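Local coordinates for protein mosquitocidal toxin (Bacillus sphaericus, PDB 2CB4) that probably transfers ADP-ribose to target proteins, this chain being the catalytic domain of a larger toxin that acts on mosquitoes, at residues Glu155-Pro159 / Ile187-Arg193; Tyr198-Ile203 / Asn275-Gln281; Phe50-Leu56 / Ser167-His172; Ser17-Trp23 / Ser36-Tyr40. The protein carries 1 engineered substitution. All coordinates share one frame; numbering follows the deposited sequence.

Interaction 1. Residues Glu155-Pro159 / Ile187-Arg193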
# COMPACT_ATOMS: atom_id res chain seq x y z
N GLU A 155 -39.46 -13.83 8.59
CA GLU A 155 -40.14 -15.12 8.69
C GLU A 155 -39.38 -16.13 7.85
O GLU A 155 -39.16 -15.96 6.65
CB GLU A 155 -41.59 -15.00 8.19
CG GLU A 155 -42.36 -16.32 8.20
CD GLU A 155 -43.63 -16.23 7.39
OE1 GLU A 155 -43.59 -15.67 6.27
OE2 GLU A 155 -44.68 -16.65 7.90
N ILE A 156 -38.96 -17.20 8.51
CA ILE A 156 -38.13 -18.23 7.89
C ILE A 156 -38.70 -19.66 8.02
O ILE A 156 -39.31 -20.03 9.04
CB ILE A 156 -36.74 -18.20 8.64
CG1 ILE A 156 -36.11 -16.80 8.54
CG2 ILE A 156 -35.80 -19.33 8.18
CD1 ILE A 156 -35.25 -16.43 9.70
N PHE A 157 -38.46 -20.47 6.98
CA PHE A 157 -38.81 -21.91 6.92
C PHE A 157 -37.60 -22.49 6.24
O PHE A 157 -37.39 -22.29 5.07
CB PHE A 157 -40.06 -22.18 6.09
CG PHE A 157 -41.34 -21.64 6.72
CD1 PHE A 157 -41.99 -22.37 7.72
CD2 PHE A 157 -41.86 -20.40 6.33
CE1 PHE A 157 -43.17 -21.88 8.28
CE2 PHE A 157 -43.02 -19.92 6.89
CZ PHE A 157 -43.68 -20.67 7.87
N ALA A 158 -36.76 -23.15 7.02
CA ALA A 158 -35.50 -23.68 6.51
C ALA A 158 -35.30 -25.12 6.98
O ALA A 158 -35.83 -25.54 8.02
CB ALA A 158 -34.33 -22.77 7.08
N PRO A 159 -34.46 -25.84 6.26
CA PRO A 159 -34.15 -27.20 6.66
C PRO A 159 -33.10 -27.11 7.77
O PRO A 159 -32.21 -26.24 7.75
CB PRO A 159 -33.46 -27.78 5.39
CG PRO A 159 -32.89 -26.56 4.67
CD PRO A 159 -33.95 -25.52 4.90
N ILE A 187 -28.33 -18.86 6.89
CA ILE A 187 -29.52 -19.21 6.14
C ILE A 187 -29.58 -18.47 4.79
O ILE A 187 -29.51 -17.25 4.74
CB ILE A 187 -30.75 -18.76 6.98
CG1 ILE A 187 -30.63 -19.31 8.41
CG2 ILE A 187 -32.09 -19.10 6.31
CD1 ILE A 187 -31.57 -18.65 9.42
N ARG A 188 -29.72 -19.21 3.69
CA ARG A 188 -29.82 -18.62 2.36
C ARG A 188 -31.17 -17.89 2.19
O ARG A 188 -32.15 -18.24 2.84
CB ARG A 188 -29.61 -19.70 1.33
CG ARG A 188 -28.17 -20.24 1.40
CD ARG A 188 -27.84 -21.10 0.18
NE ARG A 188 -28.83 -22.16 -0.06
CZ ARG A 188 -28.82 -23.36 0.51
NH1 ARG A 188 -27.88 -23.67 1.39
NH2 ARG A 188 -29.76 -24.25 0.22
N PRO A 189 -31.22 -16.88 1.31
CA PRO A 189 -32.45 -16.08 1.15
C PRO A 189 -33.70 -16.81 0.69
O PRO A 189 -34.83 -16.36 0.95
CB PRO A 189 -32.03 -14.99 0.15
CG PRO A 189 -30.84 -15.55 -0.57
CD PRO A 189 -30.13 -16.40 0.42
N GLU A 190 -33.53 -17.92 -0.01
CA GLU A 190 -34.70 -18.68 -0.50
C GLU A 190 -35.52 -19.32 0.63
O GLU A 190 -36.62 -19.78 0.42
CB GLU A 190 -34.32 -19.69 -1.60
CG GLU A 190 -33.40 -20.84 -1.14
CD GLU A 190 -31.94 -20.55 -1.36
OE1 GLU A 190 -31.58 -19.36 -1.42
OE2 GLU A 190 -31.16 -21.53 -1.43
N PHE A 191 -34.99 -19.30 1.85
CA PHE A 191 -35.68 -19.83 3.04
C PHE A 191 -36.36 -18.72 3.86
O PHE A 191 -36.92 -18.99 4.93
CB PHE A 191 -34.68 -20.59 3.91
CG PHE A 191 -34.06 -21.75 3.18
CD1 PHE A 191 -34.89 -22.72 2.58
CD2 PHE A 191 -32.68 -21.85 3.02
CE1 PHE A 191 -34.33 -23.78 1.86
CE2 PHE A 191 -32.13 -22.89 2.30
CZ PHE A 191 -32.96 -23.86 1.70
N ILE A 192 -36.30 -17.49 3.36
CA ILE A 192 -36.89 -16.33 4.03
C ILE A 192 -38.10 -15.94 3.23
O ILE A 192 -37.99 -15.49 2.08
CB ILE A 192 -35.86 -15.16 4.19
CG1 ILE A 192 -34.49 -15.72 4.62
CG2 ILE A 192 -36.39 -14.12 5.18
CD1 ILE A 192 -33.38 -14.66 4.72
N ARG A 193 -39.27 -16.18 3.81
CA ARG A 193 -40.51 -15.93 3.12
C ARG A 193 -40.99 -14.50 3.07
O ARG A 193 -41.55 -14.04 2.08
CB ARG A 193 -41.64 -16.83 3.68
CG ARG A 193 -42.92 -16.70 2.81
CD ARG A 193 -43.88 -17.83 3.02
NE ARG A 193 -44.59 -17.65 4.28
CZ ARG A 193 -45.52 -18.48 4.73
NH1 ARG A 193 -45.86 -19.53 4.03
NH2 ARG A 193 -46.11 -18.25 5.90
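R193 grips the carboxylate of E155 side-on with two nitrogens, NE to OE1 at 3.0 Å and NH2 to OE2 at 2.9 Å. Its CG stands anti to the backbone N (chi1 -173°) and the chain bends at chi3 (77°), turning both nitrogens to the acid. They arrive from above the carboxylate plane, which stands 65° from the guanidinium. F157 lies over one face of that guanidinium, its CE2 3.6 Å from R193 CZ. At the other end, P159 CD sits over the ring of F191, 3.7 Å from the centroid, and E190 CG covers the opposite face, while A158 CB packs against F191 CB at 3.9 Å. Between these two ends I156 and I192 form a non-hydrogen-bonded antiparallel pair, where strand 150-156 meets the start of strand 192-199 within the sheet of the ADP-ribosyltransferase-type domain. The bond from R193 N to E155 O (2.9 Å) lies on one side of this pair, and that from F157 N to F191 O (3.0 Å) on the other. I156 also meets I187 tip to tip through their CG2 methyls, 4.2 Å apart. In the next shell E155 OE1 is bonded to S194 OG and OE2 forms a salt bridge with R77, while R193 NH1 is hydrogen-bonded to T217 OG1. R188, bridged to E190, lays its guanidinium over F191 CE2 and also bonds to Q25 O and A27 O.

Interaction 2. Residues Tyr198-Ile203 / Asn275-Gln281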
# COMPACT_ATOMS: atom_id res chain seq x y z
N TYR A 198 -41.02 -2.59 10.85
CA TYR A 198 -41.60 -1.79 11.95
C TYR A 198 -40.86 -0.47 12.06
O TYR A 198 -39.63 -0.44 11.94
CB TYR A 198 -41.36 -2.48 13.31
CG TYR A 198 -42.13 -3.76 13.53
CD1 TYR A 198 -43.40 -3.74 14.08
CD2 TYR A 198 -41.56 -5.01 13.25
CE1 TYR A 198 -44.13 -4.92 14.30
CE2 TYR A 198 -42.27 -6.21 13.49
CZ TYR A 198 -43.55 -6.15 14.03
OH TYR A 198 -44.28 -7.31 14.29
N HIS A 199 -41.61 0.60 12.35
CA HIS A 199 -41.04 1.94 12.61
C HIS A 199 -41.65 2.30 13.95
O HIS A 199 -42.88 2.31 14.09
CB HIS A 199 -41.49 2.98 11.57
CG HIS A 199 -40.91 2.76 10.20
ND1 HIS A 199 -41.05 3.68 9.18
CD2 HIS A 199 -40.23 1.72 9.68
CE1 HIS A 199 -40.46 3.21 8.09
NE2 HIS A 199 -39.95 2.03 8.37
N ASN A 200 -40.80 2.51 14.95
CA ASN A 200 -41.27 2.83 16.31
C ASN A 200 -42.21 1.79 16.90
O ASN A 200 -43.13 2.15 17.66
CB ASN A 200 -41.95 4.20 16.39
CG ASN A 200 -41.22 5.26 15.63
OD1 ASN A 200 -41.83 6.19 15.12
ND2 ASN A 200 -39.92 5.10 15.50
N GLY A 201 -42.00 0.51 16.55
CA GLY A 201 -42.82 -0.56 17.11
C GLY A 201 -44.12 -0.78 16.41
O GLY A 201 -44.92 -1.60 16.85
N GLU A 202 -44.33 -0.06 15.30
CA GLU A 202 -45.55 -0.16 14.48
C GLU A 202 -45.24 -0.70 13.08
O GLU A 202 -44.29 -0.25 12.45
CB GLU A 202 -46.20 1.23 14.33
CG GLU A 202 -46.64 1.85 15.66
CD GLU A 202 -47.64 0.96 16.42
OE1 GLU A 202 -48.69 0.59 15.86
OE2 GLU A 202 -47.38 0.65 17.60
N ILE A 203 -46.06 -1.64 12.60
CA ILE A 203 -45.89 -2.21 11.27
C ILE A 203 -46.27 -1.18 10.22
O ILE A 203 -47.36 -0.61 10.27
CB ILE A 203 -46.73 -3.50 11.05
CG1 ILE A 203 -46.42 -4.52 12.14
CG2 ILE A 203 -46.33 -4.21 9.75
CD1 ILE A 203 -47.39 -5.75 12.11
N ASN A 275 -51.42 -3.74 15.23
CA ASN A 275 -50.40 -3.09 14.39
C ASN A 275 -49.03 -2.88 15.07
O ASN A 275 -48.07 -2.40 14.47
CB ASN A 275 -50.97 -1.78 13.81
CG ASN A 275 -52.04 -2.04 12.74
OD1 ASN A 275 -52.98 -1.26 12.53
ND2 ASN A 275 -51.96 -3.20 12.10
N SER A 276 -48.97 -3.31 16.34
CA SER A 276 -47.76 -3.18 17.15
C SER A 276 -47.03 -4.51 17.32
O SER A 276 -47.49 -5.55 16.82
CB SER A 276 -48.11 -2.57 18.53
OG SER A 276 -48.67 -3.53 19.41
N LEU A 277 -45.88 -4.48 18.00
CA LEU A 277 -45.12 -5.70 18.25
C LEU A 277 -45.36 -6.16 19.72
O LEU A 277 -44.59 -6.97 20.28
CB LEU A 277 -43.62 -5.57 17.90
CG LEU A 277 -42.83 -4.30 18.20
CD1 LEU A 277 -42.38 -4.29 19.63
CD2 LEU A 277 -41.64 -4.29 17.25
N ASN A 278 -46.46 -5.64 20.30
CA ASN A 278 -46.93 -5.98 21.66
C ASN A 278 -45.99 -5.65 22.81
O ASN A 278 -45.92 -6.40 23.80
CB ASN A 278 -47.31 -7.47 21.75
CG ASN A 278 -48.67 -7.77 21.13
OD1 ASN A 278 -49.05 -8.93 21.02
ND2 ASN A 278 -49.41 -6.73 20.74
N VAL A 279 -45.24 -4.55 22.68
CA VAL A 279 -44.33 -4.09 23.73
C VAL A 279 -44.83 -2.70 24.09
O VAL A 279 -45.10 -1.87 23.21
CB VAL A 279 -42.84 -4.07 23.28
CG1 VAL A 279 -41.97 -3.37 24.33
CG2 VAL A 279 -42.33 -5.49 23.04
N ILE A 280 -45.02 -2.47 25.39
CA ILE A 280 -45.51 -1.20 25.92
C ILE A 280 -44.55 -0.02 25.66
O ILE A 280 -43.34 -0.11 25.91
CB ILE A 280 -45.81 -1.33 27.46
CG1 ILE A 280 -46.99 -2.28 27.71
CG2 ILE A 280 -46.08 0.05 28.09
CD1 ILE A 280 -47.08 -2.79 29.15
N GLN A 281 -45.12 1.10 25.19
CA GLN A 281 -44.36 2.32 24.91
C GLN A 281 -44.18 3.15 26.20
O GLN A 281 -43.08 3.20 26.78
CB GLN A 281 -45.04 3.18 23.83
CG GLN A 281 -45.15 2.50 22.48
CD GLN A 281 -43.93 2.70 21.58
OE1 GLN A 281 -42.93 3.33 21.95
NE2 GLN A 281 -44.06 2.21 20.34
O HOH W 1 -46.47 0.04 19.79
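L277 reaches the ring of Y198 because its CG is tucked between the backbone N and the carbonyl carbon (chi1 39°), which swings CD2 over the middle of one face, 3.7 Å from the centroid. CB follows the ring on toward its hydroxyl end and lies 3.7 Å from Y198 CE1. A bend at chi2 (-87°) does the equivalent for Q281, bringing its amide to the carbonyl of N200: NE2 donates to N200 O at 2.8 Å, and the acceptor lies close to the amide plane. E202 OE2 lies 3.4 Å from S276 CB. Between the backbones, I203 N donates almost straight to N275 O at 2.8 Å; the bond from L277 N to G201 O is weak. Residues H199 to E202 form a type I' turn, the tight end of the beta hairpin made by strands 192-199 and 202-208, with N200 and G201 at its corner. The other segment bends at S276, whose OG accepts from N278 N at 3.2 Å in an ST turn. The last modelled residues of the chain thus pack against one side of the hairpin tip. Y198 also touches I151 and R153 of strand 150-156, and L277 also touches T142 of the short strand 142-143.

Interaction 3. Residues Phe50-Leu56 / Ser167-His172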
# COMPACT_ATOMS: atom_id res chain seq x y z
N PHE A 50 -21.73 -33.19 30.68
CA PHE A 50 -22.76 -32.82 31.64
C PHE A 50 -23.68 -31.70 31.14
O PHE A 50 -24.82 -31.57 31.60
CB PHE A 50 -22.17 -32.48 33.01
CG PHE A 50 -21.04 -31.49 32.95
CD1 PHE A 50 -19.73 -31.91 32.73
CD2 PHE A 50 -21.30 -30.12 33.10
CE1 PHE A 50 -18.68 -30.99 32.68
CE2 PHE A 50 -20.26 -29.19 33.03
CZ PHE A 50 -18.95 -29.62 32.83
N ALA A 51 -23.19 -30.90 30.18
CA ALA A 51 -23.98 -29.80 29.60
C ALA A 51 -24.95 -30.37 28.56
O ALA A 51 -26.12 -29.98 28.49
CB ALA A 51 -23.06 -28.78 28.95
N SER A 52 -24.44 -31.32 27.77
CA SER A 52 -25.21 -32.00 26.74
C SER A 52 -25.07 -33.53 26.87
O SER A 52 -24.33 -34.19 26.11
CB SER A 52 -24.76 -31.54 25.34
OG SER A 52 -25.76 -31.83 24.39
N PRO A 53 -25.77 -34.09 27.85
CA PRO A 53 -25.73 -35.54 28.11
C PRO A 53 -25.96 -36.37 26.84
O PRO A 53 -25.18 -37.30 26.54
CB PRO A 53 -26.90 -35.74 29.09
CG PRO A 53 -27.11 -34.38 29.72
CD PRO A 53 -26.81 -33.40 28.63
N ASN A 54 -27.00 -36.03 26.09
CA ASN A 54 -27.33 -36.76 24.86
C ASN A 54 -26.81 -36.16 23.55
O ASN A 54 -27.16 -36.64 22.47
CB ASN A 54 -28.84 -36.97 24.78
CG ASN A 54 -29.39 -37.61 26.05
OD1 ASN A 54 -30.05 -36.95 26.86
ND2 ASN A 54 -29.09 -38.89 26.24
N GLY A 55 -25.98 -35.13 23.64
CA GLY A 55 -25.45 -34.50 22.44
C GLY A 55 -26.45 -33.47 21.88
O GLY A 55 -27.57 -33.28 22.41
N LEU A 56 -26.03 -32.81 20.80
CA LEU A 56 -26.85 -31.80 20.16
C LEU A 56 -28.09 -32.42 19.57
O LEU A 56 -28.05 -33.47 18.96
CB LEU A 56 -26.07 -31.06 19.08
CG LEU A 56 -24.84 -30.27 19.55
CD1 LEU A 56 -24.13 -29.62 18.39
CD2 LEU A 56 -25.17 -29.26 20.64
N SER A 167 -30.96 -29.42 23.38
CA SER A 167 -29.57 -29.88 23.33
C SER A 167 -28.81 -29.76 24.63
O SER A 167 -27.74 -30.34 24.78
CB SER A 167 -28.80 -29.10 22.27
OG SER A 167 -29.44 -29.19 21.03
N PHE A 168 -29.34 -28.97 25.55
CA PHE A 168 -28.66 -28.74 26.81
C PHE A 168 -29.54 -28.97 28.03
O PHE A 168 -30.75 -28.67 28.01
CB PHE A 168 -28.13 -27.30 26.87
CG PHE A 168 -27.16 -26.97 25.78
CD1 PHE A 168 -25.85 -27.43 25.84
CD2 PHE A 168 -27.56 -26.24 24.68
CE1 PHE A 168 -24.95 -27.16 24.82
CE2 PHE A 168 -26.67 -25.96 23.65
CZ PHE A 168 -25.37 -26.42 23.71
N SER A 169 -28.89 -29.46 29.10
CA SER A 169 -29.50 -29.70 30.41
C SER A 169 -29.83 -28.32 30.97
O SER A 169 -28.99 -27.44 30.96
CB SER A 169 -28.52 -30.42 31.37
OG SER A 169 -27.49 -31.14 30.69
N ARG A 170 -31.06 -28.14 31.42
CA ARG A 170 -31.54 -26.84 31.92
C ARG A 170 -30.59 -25.89 32.62
O ARG A 170 -30.69 -24.65 32.43
CB ARG A 170 -32.83 -27.00 32.74
CG ARG A 170 -34.06 -27.36 31.90
CD ARG A 170 -35.35 -27.23 32.68
NE ARG A 170 -35.69 -25.85 33.04
CZ ARG A 170 -36.07 -24.91 32.17
NH1 ARG A 170 -36.12 -25.17 30.87
NH2 ARG A 170 -36.34 -23.69 32.62
N ASN A 171 -29.71 -26.47 33.44
CA ASN A 171 -28.73 -25.74 34.23
C ASN A 171 -27.41 -25.52 33.54
O ASN A 171 -26.48 -24.93 34.10
CB ASN A 171 -28.55 -26.45 35.57
CG ASN A 171 -29.70 -26.18 36.52
OD1 ASN A 171 -30.50 -25.27 36.28
ND2 ASN A 171 -29.84 -27.02 37.53
N HIS A 172 -27.35 -25.93 32.27
CA HIS A 172 -26.17 -25.78 31.44
C HIS A 172 -26.54 -25.08 30.14
O HIS A 172 -25.72 -24.85 29.24
CB HIS A 172 -25.50 -27.13 31.22
CG HIS A 172 -24.93 -27.71 32.46
ND1 HIS A 172 -25.69 -28.39 33.39
CD2 HIS A 172 -23.68 -27.64 32.97
CE1 HIS A 172 -24.92 -28.74 34.41
NE2 HIS A 172 -23.69 -28.30 34.18
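H172 leans on F50 and A51 along its whole length. Its CB packs against the backbone of A51, 3.5 Å from CA, and lies 3.7 Å from A51 CB. Farther out, one face of the imidazole covers F50 O and A51 N, both displaced toward the rim of the ring. Its CD2 and NE2 then meet the edge of the F50 ring: H172 CD2 is 3.4 Å from F50 CD2, and NE2, at the tip, comes within 3.2 Å of the same carbon. The two rings are set obliquely, their planes 69° apart. F50 is turned this way with CG between the backbone N and the carbonyl carbon (chi1 51°). Beside the histidine, S169 holds the chain by its backbone, N donating to A51 O at 2.9 Å. Its hydroxyl lies between two carbonyl oxygens, F50 O and A51 O, and has one proton for the pair. S52 OG lies close to S167 O, at a modelled separation too short to be trusted in detail. F168 brings its ring edge to A51 O and runs side by side with L56, whose CD2 is 4.2 Å from F168 CZ; L111, L112 and L115 of helix 111-117 close around these two side chains. S167 OG binds D163 O and H57 N. The contact is loop-to-loop packing, in which the type I beta turn S52-G55 and the residues ahead of it are fastened to the loop following helix 164-167.

Interaction 4. Residues Ser17-Trp23 / Ser36-Tyr40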
# COMPACT_ATOMS: atom_id res chain seq x y z
N SER A 17 -23.10 -38.25 16.31
CA SER A 17 -23.15 -37.72 14.94
C SER A 17 -24.50 -37.81 14.19
O SER A 17 -25.26 -38.77 14.37
CB SER A 17 -22.00 -38.30 14.12
OG SER A 17 -21.77 -37.58 12.92
N PRO A 18 -24.80 -36.80 13.36
CA PRO A 18 -26.03 -36.79 12.58
C PRO A 18 -25.82 -37.72 11.38
O PRO A 18 -24.71 -37.83 10.85
CB PRO A 18 -26.15 -35.32 12.11
CG PRO A 18 -25.24 -34.56 12.97
CD PRO A 18 -24.13 -35.48 13.32
N LYS A 19 -26.89 -38.39 10.96
CA LYS A 19 -26.80 -39.32 9.84
C LYS A 19 -26.52 -38.63 8.52
O LYS A 19 -25.72 -39.11 7.71
CB LYS A 19 -28.05 -40.19 9.76
CG LYS A 19 -28.33 -40.99 11.06
CD LYS A 19 -27.16 -41.91 11.41
CE LYS A 19 -27.55 -42.98 12.42
NZ LYS A 19 -26.65 -44.18 12.34
N ASP A 20 -27.18 -37.49 8.32
CA ASP A 20 -27.00 -36.68 7.10
C ASP A 20 -26.73 -35.22 7.50
O ASP A 20 -26.75 -34.86 8.69
CB ASP A 20 -28.23 -36.78 6.19
CG ASP A 20 -29.50 -36.46 6.92
OD1 ASP A 20 -29.46 -35.63 7.86
OD2 ASP A 20 -30.55 -37.05 6.57
N ASN A 21 -26.50 -34.38 6.50
CA ASN A 21 -26.21 -32.97 6.71
C ASN A 21 -27.43 -32.05 6.74
O ASN A 21 -27.29 -30.85 6.58
CB ASN A 21 -25.18 -32.49 5.70
CG ASN A 21 -25.75 -32.40 4.31
OD1 ASN A 21 -26.89 -32.81 4.05
ND2 ASN A 21 -24.96 -31.84 3.39
N THR A 22 -28.61 -32.60 6.96
CA THR A 22 -29.84 -31.80 7.01
C THR A 22 -29.74 -30.61 7.94
O THR A 22 -30.26 -29.53 7.64
CB THR A 22 -31.06 -32.65 7.42
OG1 THR A 22 -31.22 -33.71 6.47
CG2 THR A 22 -32.32 -31.84 7.43
N TRP A 23 -29.08 -30.82 9.08
CA TRP A 23 -28.96 -29.78 10.10
C TRP A 23 -28.30 -28.48 9.61
O TRP A 23 -28.60 -27.38 10.14
CB TRP A 23 -28.28 -30.33 11.36
CG TRP A 23 -26.84 -30.75 11.17
CD1 TRP A 23 -26.38 -31.70 10.32
CD2 TRP A 23 -25.69 -30.23 11.86
NE1 TRP A 23 -25.01 -31.80 10.41
CE2 TRP A 23 -24.56 -30.91 11.35
CE3 TRP A 23 -25.50 -29.25 12.85
CZ2 TRP A 23 -23.26 -30.64 11.79
CZ3 TRP A 23 -24.20 -29.00 13.30
CH2 TRP A 23 -23.10 -29.70 12.77
N SER A 36 -20.05 -31.94 7.24
CA SER A 36 -20.98 -32.18 8.31
C SER A 36 -20.42 -32.88 9.55
O SER A 36 -20.56 -32.40 10.67
CB SER A 36 -22.22 -32.92 7.79
OG SER A 36 -23.05 -33.35 8.87
N SER A 37 -19.82 -34.05 9.34
CA SER A 37 -19.27 -34.83 10.45
C SER A 37 -18.11 -34.12 11.12
O SER A 37 -18.03 -34.08 12.34
CB SER A 37 -18.84 -36.22 9.96
OG SER A 37 -19.98 -37.07 9.93
N LEU A 38 -17.23 -33.56 10.31
CA LEU A 38 -16.12 -32.84 10.87
C LEU A 38 -16.62 -31.65 11.72
O LEU A 38 -16.14 -31.43 12.84
CB LEU A 38 -15.19 -32.37 9.77
CG LEU A 38 -14.17 -31.37 10.30
CD1 LEU A 38 -13.45 -31.95 11.55
CD2 LEU A 38 -13.18 -30.96 9.22
N LEU A 39 -17.62 -30.93 11.21
CA LEU A 39 -18.20 -29.78 11.92
C LEU A 39 -18.86 -30.22 13.21
O LEU A 39 -18.68 -29.60 14.25
CB LEU A 39 -19.20 -29.00 11.03
CG LEU A 39 -19.90 -27.80 11.69
CD1 LEU A 39 -18.90 -26.70 12.02
CD2 LEU A 39 -21.06 -27.27 10.88
N TYR A 40 -19.61 -31.31 13.16
CA TYR A 40 -20.27 -31.81 14.35
C TYR A 40 -19.25 -32.18 15.44
O TYR A 40 -19.46 -31.94 16.63
CB TYR A 40 -21.19 -32.98 14.03
CG TYR A 40 -21.87 -33.49 15.26
CD1 TYR A 40 -23.08 -32.95 15.69
CD2 TYR A 40 -21.28 -34.48 16.05
CE1 TYR A 40 -23.70 -33.39 16.86
CE2 TYR A 40 -21.89 -34.93 17.22
CZ TYR A 40 -23.10 -34.38 17.62
OH TYR A 40 -23.71 -34.80 18.79
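W23 and S36 meet through one nearly straight bond, from the indole NE1 to the serine OG at 2.9 Å (169°), with OG almost in the ring plane. The bond helps to hold an irregular N-terminal segment, ending in a 3-10 turn, across the first turn of helix 36-44. The tight part lies around the indole. Its CG sits between the backbone N and the carbonyl carbon (chi1 65°), and from there the six-membered ring reaches the helix, CH2 packing on L39 CD2 at 3.7 Å and CZ2 on Y40 CB at 3.8 Å. P18 is wedged between two aromatic residues: its CG lies over one face of the W23 ring, and its CD lies over the Y40 ring, 3.9 Å from the centroid. S17 CA covers the same face of Y40. N21 touches S36 through their CB atoms, 3.6 Å apart, while N21 ND2 bonds to M33 O and OD1 to Q25 NE2. Outside the contact, P184 of strand 180-184 and M58 press on W23. Toward solvent the packing thins. S17 OG and S37 OG come no closer than 3.5 Å and are not bonded, S37 being exposed. D20, on this outer side, shapes its own segment in an Asx turn, with OD1 accepting from T22 N at 3.3 Å.

Overall arrangement
Interactions 1 and 2 belong to one sheet and share strand 192-199: the first lies at its start, the second at the hairpin beyond its end, with centres about 24 Å apart and nearest atoms about 9 Å apart. Interactions 3 and 4 form a second pair, centres about 18 Å apart, touching where L56 N and Y40 OH are 3.7 Å apart. Interaction 4 also reaches interaction 1, P159 CB lying 4.3 Å from T22 O, so the N-terminal segment packs against the loop that leaves strand 150-156. Interactions 2 and 4 lie on opposite sides of the chain's centre, about 39 Å apart between centres. Interaction 1 is centred about 9 Å from the chain's centre, the others about 20-21 Å.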